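Side-chain contact in RavO (Legionella pneumophila subsp. pneumophila, PDB 6DM4), which binds a phosphotyrosine peptide of the human adaptor Shc1 through the SH2 domain that makes up this chain, and probably recognises phosphorylated host proteins: residues 6-9 with 10-14. Numbering follows the deposited sequence.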
# COMPACT_ATOMS: atom_id res chain seq x y z
N TYR A 6 1.82 7.47 4.63
CA TYR A 6 2.25 6.10 4.36
C TYR A 6 1.53 5.10 5.26
O TYR A 6 1.28 3.96 4.84
CB TYR A 6 3.76 5.98 4.52
CG TYR A 6 4.52 6.94 3.64
CD1 TYR A 6 4.50 6.81 2.25
CD2 TYR A 6 5.24 7.99 4.18
CE1 TYR A 6 5.19 7.69 1.44
CE2 TYR A 6 5.93 8.88 3.38
CZ TYR A 6 5.90 8.72 2.02
OH TYR A 6 6.60 9.61 1.22
N LYS A 7 1.17 5.50 6.48
CA LYS A 7 0.41 4.60 7.33
C LYS A 7 -1.01 4.42 6.82
O LYS A 7 -1.58 3.32 6.91
CB LYS A 7 0.41 5.09 8.78
CG LYS A 7 1.80 5.22 9.39
CD LYS A 7 2.66 4.00 9.10
CE LYS A 7 2.16 2.76 9.83
NZ LYS A 7 2.82 1.53 9.31
N VAL A 8 -1.61 5.49 6.28
CA VAL A 8 -2.94 5.36 5.69
C VAL A 8 -2.89 4.52 4.42
O VAL A 8 -3.77 3.68 4.18
CB VAL A 8 -3.55 6.75 5.42
CG1 VAL A 8 -4.93 6.63 4.80
CG2 VAL A 8 -3.61 7.57 6.70
N MET A 9 -1.86 4.72 3.60
CA MET A 9 -1.69 3.90 2.40
C MET A 9 -1.47 2.44 2.76
O MET A 9 -2.01 1.55 2.10
CB MET A 9 -0.53 4.42 1.57
CG MET A 9 -0.81 5.72 0.85
SD MET A 9 0.70 6.44 0.19
CE MET A 9 1.48 4.99 -0.52
N GLU A 10 -0.67 2.19 3.80
CA GLU A 10 -0.48 0.82 4.28
C GLU A 10 -1.82 0.18 4.62
O GLU A 10 -2.09 -0.96 4.21
CB GLU A 10 0.44 0.82 5.50
CG GLU A 10 0.90 -0.57 5.96
CD GLU A 10 1.42 -0.58 7.40
OE1 GLU A 10 0.78 0.06 8.26
OE2 GLU A 10 2.46 -1.21 7.67
N GLU A 11 -2.66 0.89 5.37
CA GLU A 11 -3.95 0.34 5.78
C GLU A 11 -4.80 -0.02 4.58
O GLU A 11 -5.49 -1.05 4.58
CB GLU A 11 -4.67 1.34 6.68
CG GLU A 11 -4.72 0.95 8.15
CD GLU A 11 -5.39 2.00 9.02
OE1 GLU A 11 -4.79 3.07 9.24
OE2 GLU A 11 -6.52 1.74 9.49
N ILE A 12 -4.76 0.80 3.53
CA ILE A 12 -5.59 0.54 2.35
C ILE A 12 -5.00 -0.57 1.50
O ILE A 12 -5.70 -1.51 1.11
CB ILE A 12 -5.76 1.84 1.53
CG1 ILE A 12 -6.54 2.88 2.33
CG2 ILE A 12 -6.48 1.56 0.19
CD1 ILE A 12 -6.73 4.19 1.59
N PHE A 13 -3.70 -0.50 1.22
CA PHE A 13 -3.10 -1.38 0.22
C PHE A 13 -2.95 -2.81 0.71
O PHE A 13 -2.84 -3.72 -0.13
CB PHE A 13 -1.74 -0.84 -0.22
CG PHE A 13 -1.83 0.44 -1.01
CD1 PHE A 13 -2.98 0.77 -1.70
CD2 PHE A 13 -0.75 1.31 -1.06
CE1 PHE A 13 -3.06 1.95 -2.43
CE2 PHE A 13 -0.82 2.49 -1.79
CZ PHE A 13 -1.98 2.81 -2.47
N VAL A 14 -2.94 -3.05 2.02
CA VAL A 14 -2.88 -4.43 2.51
C VAL A 14 -4.25 -5.09 2.56
O VAL A 14 -4.33 -6.31 2.76
CB VAL A 14 -2.24 -4.55 3.91
CG1 VAL A 14 -0.90 -3.84 3.97
CG2 VAL A 14 -3.18 -4.01 4.97
O HOH W 1 -0.88 1.65 9.03
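Tyr6 to Met9 hand their carbonyls to the amides of Glu10 to Phe13 over two continuous turns of helix 4-13. The four bonds, Glu10 N to Tyr6 O, Glu11 N to Lys7 O, Ile12 N to Val8 O and Phe13 N to Met9 O, measure 2.8 to 3.1 Å. On one flank Lys7 and Glu10 run side by side and form a salt bridge, Lys7 NZ to Glu10 OE1 at 2.7 Å. The lysine chain bends at chi2 and chi3, which carries its ammonium over the carboxylate, and NZ meets OE1 from above the plane. A water donates to Lys7 O at 2.8 Å; its approach to Glu10 OE1 is too short to be trusted. In this SH2 domain the N-terminal helix 4-13 packs against strands 40-43 and 67-76 and helix 101-119, and it also meets the second subunit. Val8 and Ile12, one turn apart, both touch Ile75 of strand 67-76 and Val101, whose N donates to Glu11 OE2; Val8 CG1 and Ile12 CD1 approach only to 4.4 Å. Met9 and Phe13 also lie side by side. Met9 bends at chi3 (44°), and its CE comes to 3.6 Å from Phe13 CE2. In the second subunit, Tyr18 OH hydrogen-bonds to Glu10 OE2, Arg23 NH1 forms a salt bridge with it, and Phe13 packs on the Phe13 ring, which also meets Tyr18 of its own chain.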